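Local coordinates for abietadiene synthase, chloroplastic (Abies grandis, PDB 3S9V), which is a conifer plastid terpene synthase, a largely helical enzyme whose C-terminal part belongs to the metal-binding terpene synthase family, at residues 487-492 with 530-535; 610-615 with 632-637; 668-673 with 731-736. All coordinates share one frame; numbering follows the deposited sequence.

Interaction 1: 487-492 with 530-535; sequences RWWKSS and TSNFTV
W489 meets N532 with the rim of its six-membered ring. N532 OD1 lies 3.2 Å from W489 CZ3, near the plane of the indole rather than over a face. The two side chains run roughly at right angles, and the amide is turned 39° from the ring. N532 ND2 is buried here and has no hydrogen-bond partner in the model. W488 works beside this pair. Its CZ2 touches F533 CE1 at 3.9 Å, with the phenylalanine atom in the plane of the indole, at its edge. Both tryptophans hold CG trans to the backbone N (chi1 157° for W488, 173° for W489). That carries both indoles across to the second helix. They have a wide gap to span, since the short helix axes approach only to 13.0 Å. No hydrogen bond links the two segments. K529 makes a cation-pi contact with W488, and V504 and I507 of helix 504-514 pack on N532. F533 also meets F579 edge-to-face. These side chains join helices 461-491 and 521-541 in the all-helical terpene synthase domain. The C-terminal end of helix 521-541 carries most of the aspartate-rich DDxxD motif characteristic of class I terpene synthases.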
loop_
_atom_site.group_PDB
_atom_site.type_symbol
_atom_site.label_atom_id
_atom_site.label_comp_id
_atom_site.label_asym_id
_atom_site.label_seq_id
_atom_site.Cartn_x
_atom_site.Cartn_y
_atom_site.Cartn_z
ATOM N N ARG A 487 0.784 36.117 -1.963
ATOM C CA ARG A 487 1.039 37.522 -1.654
ATOM C C ARG A 487 2.482 37.860 -2.002
ATOM O O ARG A 487 2.797 39.000 -2.335
ATOM C CB ARG A 487 0.776 37.817 -0.177
ATOM C CG ARG A 487 -0.674 37.655 0.218
ATOM C CD ARG A 487 -0.942 38.154 1.629
ATOM N NE ARG A 487 -2.314 37.859 2.028
ATOM C CZ ARG A 487 -2.756 36.642 2.326
ATOM N NH1 ARG A 487 -1.927 35.609 2.278
ATOM N NH2 ARG A 487 -4.028 36.452 2.651
ATOM N N TRP A 488 3.354 36.859 -1.920
ATOM C CA TRP A 488 4.761 37.033 -2.251
ATOM C C TRP A 488 4.847 37.281 -3.751
ATOM O O TRP A 488 5.602 38.132 -4.210
ATOM C CB TRP A 488 5.556 35.776 -1.882
ATOM C CG TRP A 488 6.848 35.623 -2.645
ATOM C CD1 TRP A 488 8.013 36.314 -2.446
ATOM C CD2 TRP A 488 7.075 34.776 -3.783
ATOM N NE1 TRP A 488 8.946 35.954 -3.393
ATOM C CE2 TRP A 488 8.396 35.014 -4.227
ATOM C CE3 TRP A 488 6.288 33.841 -4.473
ATOM C CZ2 TRP A 488 8.947 34.352 -5.332
ATOM C CZ3 TRP A 488 6.837 33.179 -5.574
ATOM C CH2 TRP A 488 8.154 33.441 -5.991
ATOM N N TRP A 489 4.056 36.537 -4.513
ATOM C CA TRP A 489 4.057 36.687 -5.958
ATOM C C TRP A 489 3.598 38.075 -6.399
ATOM O O TRP A 489 4.157 38.648 -7.334
ATOM C CB TRP A 489 3.176 35.616 -6.592
ATOM C CG TRP A 489 2.983 35.779 -8.063
ATOM C CD1 TRP A 489 2.048 36.552 -8.681
ATOM C CD2 TRP A 489 3.738 35.148 -9.105
ATOM N NE1 TRP A 489 2.167 36.440 -10.047
ATOM C CE2 TRP A 489 3.197 35.585 -10.335
ATOM C CE3 TRP A 489 4.817 34.255 -9.121
ATOM C CZ2 TRP A 489 3.699 35.159 -11.570
ATOM C CZ3 TRP A 489 5.315 33.831 -10.348
ATOM C CH2 TRP A 489 4.754 34.283 -11.555
ATOM N N LYS A 490 2.578 38.610 -5.733
ATOM C CA LYS A 490 2.059 39.930 -6.074
ATOM C C LYS A 490 2.997 41.040 -5.609
ATOM O O LYS A 490 3.173 42.037 -6.302
ATOM C CB LYS A 490 0.670 40.126 -5.463
ATOM C CG LYS A 490 -0.382 39.205 -6.061
ATOM C CD LYS A 490 -1.729 39.342 -5.368
ATOM C CE LYS A 490 -2.741 38.377 -5.970
ATOM N NZ LYS A 490 -4.037 38.372 -5.239
ATOM N N SER A 491 3.606 40.851 -4.444
ATOM C CA SER A 491 4.527 41.834 -3.883
ATOM C C SER A 491 5.832 41.930 -4.668
ATOM O O SER A 491 6.536 42.938 -4.589
ATOM C CB SER A 491 4.844 41.486 -2.423
ATOM O OG SER A 491 3.671 41.466 -1.629
ATOM N N SER A 492 6.161 40.877 -5.411
ATOM C CA SER A 492 7.389 40.852 -6.204
ATOM C C SER A 492 7.155 41.439 -7.586
ATOM O O SER A 492 8.063 41.491 -8.417
ATOM C CB SER A 492 7.908 39.419 -6.339
ATOM O OG SER A 492 8.355 38.925 -5.089
ATOM N N THR A 530 11.649 28.538 -5.291
ATOM C CA THR A 530 12.731 28.070 -6.140
ATOM C C THR A 530 12.203 27.402 -7.409
ATOM O O THR A 530 12.737 27.627 -8.490
ATOM C CB THR A 530 13.634 27.092 -5.382
ATOM O OG1 THR A 530 13.985 27.666 -4.113
ATOM C CG2 THR A 530 14.902 26.836 -6.169
ATOM N N SER A 531 11.154 26.592 -7.283
ATOM C CA SER A 531 10.567 25.930 -8.448
ATOM C C SER A 531 9.988 26.970 -9.399
ATOM O O SER A 531 10.183 26.893 -10.613
ATOM C CB SER A 531 9.451 24.970 -8.031
ATOM O OG SER A 531 9.949 23.931 -7.213
ATOM N N ASN A 532 9.268 27.942 -8.846
ATOM C CA ASN A 532 8.672 28.990 -9.667
ATOM C C ASN A 532 9.772 29.726 -10.426
ATOM O O ASN A 532 9.605 30.078 -11.595
ATOM C CB ASN A 532 7.882 29.974 -8.802
ATOM C CG ASN A 532 6.624 30.461 -9.492
ATOM O OD1 ASN A 532 6.672 30.945 -10.623
ATOM N ND2 ASN A 532 5.487 30.329 -8.819
ATOM N N PHE A 533 10.905 29.953 -9.773
ATOM C CA PHE A 533 11.992 30.630 -10.455
ATOM C C PHE A 533 12.634 29.783 -11.544
ATOM O O PHE A 533 13.145 30.326 -12.517
ATOM C CB PHE A 533 13.049 31.119 -9.467
ATOM C CG PHE A 533 12.885 32.564 -9.101
ATOM C CD1 PHE A 533 12.347 32.935 -7.874
ATOM C CD2 PHE A 533 13.203 33.560 -10.021
ATOM C CE1 PHE A 533 12.127 34.271 -7.569
ATOM C CE2 PHE A 533 12.986 34.904 -9.724
ATOM C CZ PHE A 533 12.445 35.257 -8.494
ATOM N N THR A 534 12.614 28.459 -11.398
ATOM C CA THR A 534 13.192 27.623 -12.447
ATOM C C THR A 534 12.265 27.683 -13.664
ATOM O O THR A 534 12.713 27.542 -14.797
ATOM C CB THR A 534 13.381 26.147 -11.999
ATOM O OG1 THR A 534 12.117 25.568 -11.648
ATOM C CG2 THR A 534 14.300 26.079 -10.805
ATOM N N VAL A 535 10.976 27.916 -13.423
ATOM C CA VAL A 535 10.003 28.014 -14.511
ATOM C C VAL A 535 10.163 29.344 -15.235
ATOM O O VAL A 535 10.193 29.389 -16.466
ATOM C CB VAL A 535 8.551 27.902 -13.988
ATOM C CG1 VAL A 535 7.562 28.388 -15.048
ATOM C CG2 VAL A 535 8.253 26.462 -13.623
#

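Interaction 2: 610-615 with 632-637; sequences LEAYTK and IENASV
N634 reaches across to the backbone of A612 and makes the one hydrogen bond between these segments. N634 ND2 donates to A612 O at 3.1 Å. The bond is nearly straight, with an N-H...O angle of 164°. The acceptor lies close to the amide plane of N634, while the donor is somewhat tilted from the carbonyl plane. The other arm of the amide is packed as well: N634 OD1 sits 3.3 Å from A612 CA and also borders A612 CB. With one arm bonded and the other against A612, the rotation of the amide is probably well fixed. Its CG stands trans to the backbone N (chi1 -175°), which aims the amide at the first helix.

K615, one turn after A612, passes its aliphatic chain obliquely across the amide. K615 CD is 3.7 Å from N634 CG. The bend at chi3 keeps K615 CE beside the amide as well. V637 adds an apolar contact, CG1 to A612 CB at 3.7 Å. A612 has only a methyl group here, consistent with the axis approach of 8.9 Å between the segments. The CA atoms of A612 and N634 are 5.8 Å apart.

Further out, E616 and W619 of the same helix as A612 also touch N634. V637 O accepts a hydrogen bond from Q609 NE2, a second polar tie between the two helices. Within these segments the helix directions are 129° apart, an oblique, partly antiparallel crossing. I632 faces helix 669-693 through L676 and L680, while L610 and Y613 face helix 521-541; the pair thus packs on both.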
loop_
_atom_site.group_PDB
_atom_site.type_symbol
_atom_site.label_atom_id
_atom_site.label_comp_id
_atom_site.label_asym_id
_atom_site.label_seq_id
_atom_site.Cartn_x
_atom_site.Cartn_y
_atom_site.Cartn_z
ATOM N N LEU A 610 22.023 27.725 -14.721
ATOM C CA LEU A 610 22.002 28.713 -15.793
ATOM C C LEU A 610 22.879 28.245 -16.952
ATOM O O LEU A 610 22.548 28.461 -18.121
ATOM C CB LEU A 610 22.457 30.079 -15.270
ATOM C CG LEU A 610 21.603 30.627 -14.114
ATOM C CD1 LEU A 610 22.057 32.020 -13.771
ATOM C CD2 LEU A 610 20.142 30.644 -14.495
ATOM N N GLU A 611 23.992 27.596 -16.622
ATOM C CA GLU A 611 24.874 27.075 -17.649
ATOM C C GLU A 611 24.115 26.036 -18.469
ATOM O O GLU A 611 24.253 25.993 -19.688
ATOM C CB GLU A 611 26.131 26.468 -17.018
ATOM C CG GLU A 611 27.309 27.429 -17.012
ATOM C CD GLU A 611 28.337 27.120 -15.937
ATOM O OE1 GLU A 611 28.661 25.929 -15.729
ATOM O OE2 GLU A 611 28.835 28.083 -15.306
ATOM N N ALA A 612 23.299 25.213 -17.811
ATOM C CA ALA A 612 22.524 24.214 -18.542
ATOM C C ALA A 612 21.504 24.910 -19.462
ATOM O O ALA A 612 21.305 24.495 -20.604
ATOM C CB ALA A 612 21.809 23.270 -17.569
ATOM N N TYR A 613 20.855 25.962 -18.963
ATOM C CA TYR A 613 19.888 26.707 -19.776
ATOM C C TYR A 613 20.611 27.340 -20.957
ATOM O O TYR A 613 20.096 27.380 -22.071
ATOM C CB TYR A 613 19.218 27.831 -18.977
ATOM C CG TYR A 613 18.243 27.389 -17.915
ATOM C CD1 TYR A 613 17.419 26.274 -18.108
ATOM C CD2 TYR A 613 18.108 28.111 -16.730
ATOM C CE1 TYR A 613 16.483 25.895 -17.143
ATOM C CE2 TYR A 613 17.173 27.740 -15.759
ATOM C CZ TYR A 613 16.368 26.636 -15.973
ATOM O OH TYR A 613 15.443 26.278 -15.020
ATOM N N THR A 614 21.810 27.842 -20.694
ATOM C CA THR A 614 22.612 28.485 -21.719
ATOM C C THR A 614 22.999 27.542 -22.856
ATOM O O THR A 614 23.003 27.945 -24.017
ATOM C CB THR A 614 23.887 29.096 -21.106
ATOM O OG1 THR A 614 23.516 30.126 -20.181
ATOM C CG2 THR A 614 24.776 29.695 -22.191
ATOM N N LYS A 615 23.316 26.290 -22.535
ATOM C CA LYS A 615 23.696 25.348 -23.577
ATOM C C LYS A 615 22.499 25.052 -24.477
ATOM O O LYS A 615 22.656 24.936 -25.689
ATOM C CB LYS A 615 24.238 24.042 -22.976
ATOM C CG LYS A 615 24.977 23.168 -23.992
ATOM C CD LYS A 615 25.457 21.848 -23.404
ATOM C CE LYS A 615 26.539 22.033 -22.342
ATOM N NZ LYS A 615 27.845 22.464 -22.911
ATOM N N ILE A 632 20.884 14.390 -23.213
ATOM C CA ILE A 632 20.439 13.943 -21.905
ATOM C C ILE A 632 21.308 14.429 -20.752
ATOM O O ILE A 632 20.781 14.791 -19.710
ATOM C CB ILE A 632 20.305 12.404 -21.856
ATOM C CG1 ILE A 632 18.861 12.027 -22.172
ATOM C CG2 ILE A 632 20.663 11.869 -20.479
ATOM C CD1 ILE A 632 17.853 12.669 -21.218
ATOM N N GLU A 633 22.629 14.439 -20.920
ATOM C CA GLU A 633 23.492 14.919 -19.842
ATOM C C GLU A 633 23.175 16.365 -19.442
ATOM O O GLU A 633 23.106 16.675 -18.255
ATOM C CB GLU A 633 24.967 14.795 -20.225
ATOM C CG GLU A 633 25.468 13.353 -20.239
ATOM C CD GLU A 633 25.120 12.582 -18.962
ATOM O OE1 GLU A 633 25.408 13.087 -17.854
ATOM O OE2 GLU A 633 24.563 11.466 -19.071
ATOM N N ASN A 634 22.978 17.245 -20.423
ATOM C CA ASN A 634 22.646 18.643 -20.136
ATOM C C ASN A 634 21.167 18.798 -19.736
ATOM O O ASN A 634 20.833 19.542 -18.810
ATOM C CB ASN A 634 22.914 19.520 -21.358
ATOM C CG ASN A 634 22.702 20.994 -21.069
ATOM O OD1 ASN A 634 23.466 21.609 -20.330
ATOM N ND2 ASN A 634 21.658 21.565 -21.643
ATOM N N ALA A 635 20.293 18.081 -20.440
ATOM C CA ALA A 635 18.856 18.138 -20.195
ATOM C C ALA A 635 18.453 17.591 -18.820
ATOM O O ALA A 635 17.450 18.020 -18.243
ATOM C CB ALA A 635 18.114 17.394 -21.317
ATOM N N SER A 636 19.235 16.656 -18.292
ATOM C CA SER A 636 18.960 16.079 -16.978
ATOM C C SER A 636 19.107 17.174 -15.935
ATOM O O SER A 636 18.545 17.085 -14.843
ATOM C CB SER A 636 19.950 14.950 -16.651
ATOM O OG SER A 636 19.811 13.875 -17.557
ATOM N N VAL A 637 19.884 18.196 -16.279
ATOM C CA VAL A 637 20.114 19.329 -15.394
ATOM C C VAL A 637 19.188 20.507 -15.719
ATOM O O VAL A 637 18.656 21.153 -14.818
ATOM C CB VAL A 637 21.584 19.806 -15.474
ATOM C CG1 VAL A 637 21.759 21.059 -14.662
ATOM C CG2 VAL A 637 22.513 18.714 -14.958
#

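Interaction 3: 668-673 with 731-736; sequences SRFLQL and NREFVN
F670 overlaps the base of the E733 side chain and the backbone of F734. The closest approach is F670 CD1 to E733 CB, 3.5 Å. F670 CE1 also lies 3.9 Å from F734 N. With CG trans to the backbone N (chi1 -166°), the ring swings over to the second helix. L673, one turn on, meets the same glutamate from another direction: L673 CD1 is 4.0 Å from E733 CG, and the two side chains are roughly perpendicular.

The E733 carboxylate is joined to the first helix through a water, which accepts from F670 N at 2.7 Å and donates to E733 OE1 at 3.3 Å. N737 ND2 also donates to E733 OE1. F670 N belongs to the first turn of its helix, so the negative charge may suit the helix start. S668 caps that start, its OG accepting from L671 N.

R669 adds a salt bridge to E729, one turn before E733. The start of helix 669-693 meets the end of helix 712-736; the short segments cross at -138°. V747 of helix 741-757 also touches F670, and L671 turns to helix 641-648.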
loop_
_atom_site.group_PDB
_atom_site.type_symbol
_atom_site.label_atom_id
_atom_site.label_comp_id
_atom_site.label_asym_id
_atom_site.label_seq_id
_atom_site.Cartn_x
_atom_site.Cartn_y
_atom_site.Cartn_z
ATOM N N SER A 668 26.202 13.127 -7.199
ATOM C CA SER A 668 25.634 11.851 -6.757
ATOM C C SER A 668 24.744 11.183 -7.809
ATOM O O SER A 668 24.032 11.848 -8.564
ATOM C CB SER A 668 24.831 12.033 -5.465
ATOM O OG SER A 668 23.604 12.710 -5.700
ATOM N N ARG A 669 24.786 9.859 -7.843
ATOM C CA ARG A 669 23.978 9.085 -8.779
ATOM C C ARG A 669 22.503 9.305 -8.456
ATOM O O ARG A 669 21.665 9.360 -9.350
ATOM C CB ARG A 669 24.324 7.598 -8.651
ATOM C CG ARG A 669 23.493 6.660 -9.506
ATOM C CD ARG A 669 23.752 6.868 -10.999
ATOM N NE ARG A 669 23.056 5.874 -11.816
ATOM C CZ ARG A 669 22.947 5.935 -13.142
ATOM N NH1 ARG A 669 23.486 6.941 -13.811
ATOM N NH2 ARG A 669 22.282 4.997 -13.802
ATOM N N PHE A 670 22.204 9.444 -7.169
ATOM C CA PHE A 670 20.839 9.639 -6.682
ATOM C C PHE A 670 20.169 10.854 -7.326
ATOM O O PHE A 670 19.126 10.728 -7.970
ATOM C CB PHE A 670 20.872 9.773 -5.153
ATOM C CG PHE A 670 19.528 9.638 -4.486
ATOM C CD1 PHE A 670 18.491 8.949 -5.096
ATOM C CD2 PHE A 670 19.315 10.184 -3.220
ATOM C CE1 PHE A 670 17.257 8.801 -4.460
ATOM C CE2 PHE A 670 18.090 10.041 -2.578
ATOM C CZ PHE A 670 17.056 9.346 -3.201
ATOM N N LEU A 671 20.777 12.026 -7.171
ATOM C CA LEU A 671 20.223 13.247 -7.746
ATOM C C LEU A 671 20.221 13.197 -9.281
ATOM O O LEU A 671 19.315 13.721 -9.921
ATOM C CB LEU A 671 21.027 14.463 -7.284
ATOM C CG LEU A 671 20.326 15.819 -7.442
ATOM C CD1 LEU A 671 19.367 16.019 -6.266
ATOM C CD2 LEU A 671 21.351 16.945 -7.474
ATOM N N GLN A 672 21.240 12.574 -9.861
ATOM C CA GLN A 672 21.337 12.465 -11.311
ATOM C C GLN A 672 20.177 11.664 -11.892
ATOM O O GLN A 672 19.604 12.044 -12.915
ATOM C CB GLN A 672 22.679 11.827 -11.705
ATOM C CG GLN A 672 23.887 12.665 -11.288
ATOM C CD GLN A 672 25.225 11.991 -11.557
ATOM O OE1 GLN A 672 25.325 10.767 -11.580
ATOM N NE2 GLN A 672 26.268 12.797 -11.738
ATOM N N LEU A 673 19.822 10.567 -11.232
ATOM C CA LEU A 673 18.720 9.729 -11.687
ATOM C C LEU A 673 17.383 10.465 -11.607
ATOM O O LEU A 673 16.513 10.295 -12.464
ATOM C CB LEU A 673 18.660 8.448 -10.857
ATOM C CG LEU A 673 19.636 7.338 -11.261
ATOM C CD1 LEU A 673 19.636 6.252 -10.200
ATOM C CD2 LEU A 673 19.235 6.766 -12.603
ATOM N N ASN A 731 14.689 3.478 -7.224
ATOM C CA ASN A 731 14.081 2.824 -6.070
ATOM C C ASN A 731 15.183 2.316 -5.152
ATOM O O ASN A 731 15.161 2.551 -3.943
ATOM C CB ASN A 731 13.235 1.607 -6.468
ATOM C CG ASN A 731 11.877 1.977 -6.999
ATOM O OD1 ASN A 731 11.278 2.975 -6.585
ATOM N ND2 ASN A 731 11.359 1.151 -7.905
ATOM N N ARG A 732 16.148 1.610 -5.735
ATOM C CA ARG A 732 17.224 1.047 -4.939
ATOM C C ARG A 732 17.971 2.126 -4.191
ATOM O O ARG A 732 18.359 1.924 -3.045
ATOM C CB ARG A 732 18.199 0.243 -5.805
ATOM C CG ARG A 732 19.184 -0.591 -4.978
ATOM C CD ARG A 732 20.016 -1.510 -5.856
ATOM N NE ARG A 732 20.699 -0.776 -6.917
ATOM C CZ ARG A 732 21.366 -1.346 -7.916
ATOM N NH1 ARG A 732 21.952 -0.593 -8.837
ATOM N NH2 ARG A 732 21.449 -2.667 -7.996
ATOM N N GLU A 733 18.178 3.272 -4.833
ATOM C CA GLU A 733 18.880 4.368 -4.170
ATOM C C GLU A 733 18.042 4.874 -2.999
ATOM O O GLU A 733 18.536 4.997 -1.879
ATOM C CB GLU A 733 19.141 5.518 -5.145
ATOM C CG GLU A 733 19.992 5.155 -6.341
ATOM C CD GLU A 733 21.391 4.742 -5.958
ATOM O OE1 GLU A 733 22.076 5.530 -5.271
ATOM O OE2 GLU A 733 21.806 3.630 -6.350
ATOM N N PHE A 734 16.769 5.153 -3.269
ATOM C CA PHE A 734 15.848 5.649 -2.259
ATOM C C PHE A 734 15.784 4.727 -1.056
ATOM O O PHE A 734 15.703 5.177 0.086
ATOM C CB PHE A 734 14.447 5.795 -2.861
ATOM C CG PHE A 734 13.384 6.157 -1.853
ATOM C CD1 PHE A 734 13.390 7.401 -1.224
ATOM C CD2 PHE A 734 12.368 5.257 -1.543
ATOM C CE1 PHE A 734 12.398 7.746 -0.298
ATOM C CE2 PHE A 734 11.369 5.590 -0.618
ATOM C CZ PHE A 734 11.383 6.834 0.004
ATOM N N VAL A 735 15.820 3.428 -1.315
ATOM C CA VAL A 735 15.734 2.455 -0.242
ATOM C C VAL A 735 17.046 2.104 0.440
ATOM O O VAL A 735 17.116 2.090 1.661
ATOM C CB VAL A 735 15.081 1.137 -0.735
ATOM C CG1 VAL A 735 15.177 0.072 0.340
ATOM C CG2 VAL A 735 13.620 1.378 -1.083
ATOM N N ASN A 736 18.089 1.827 -0.333
ATOM C CA ASN A 736 19.357 1.416 0.267
ATOM C C ASN A 736 20.382 2.463 0.703
ATOM O O ASN A 736 21.219 2.178 1.570
ATOM C CB ASN A 736 20.040 0.383 -0.636
ATOM C CG ASN A 736 19.221 -0.897 -0.776
ATOM O OD1 ASN A 736 18.355 -1.188 0.051
ATOM N ND2 ASN A 736 19.504 -1.672 -1.817
HETATM O O HOH W 1 23.884 8.251 -5.434
#

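The three contacts follow one another along the chain. Interactions 1 and 2 have centres about 22 Å apart but touch directly. T534 O of interaction 1 and Y613 OH of interaction 2 are 3.0 Å apart, a probable hydrogen bond. Interactions 2 and 3 have centres about 20 Å apart, and their nearest atoms are about 5 Å apart. Helix 669-693 connects them: it holds the first segment of interaction 3 and packs on I632 of interaction 2. Interactions 1 and 3 are separate, with nearest atoms about 12 Å apart. Helices 521-541 and 669-693 carry the two metal-binding sequence motifs usual in class I terpene synthases, so each contact involves, or packs on, one of them.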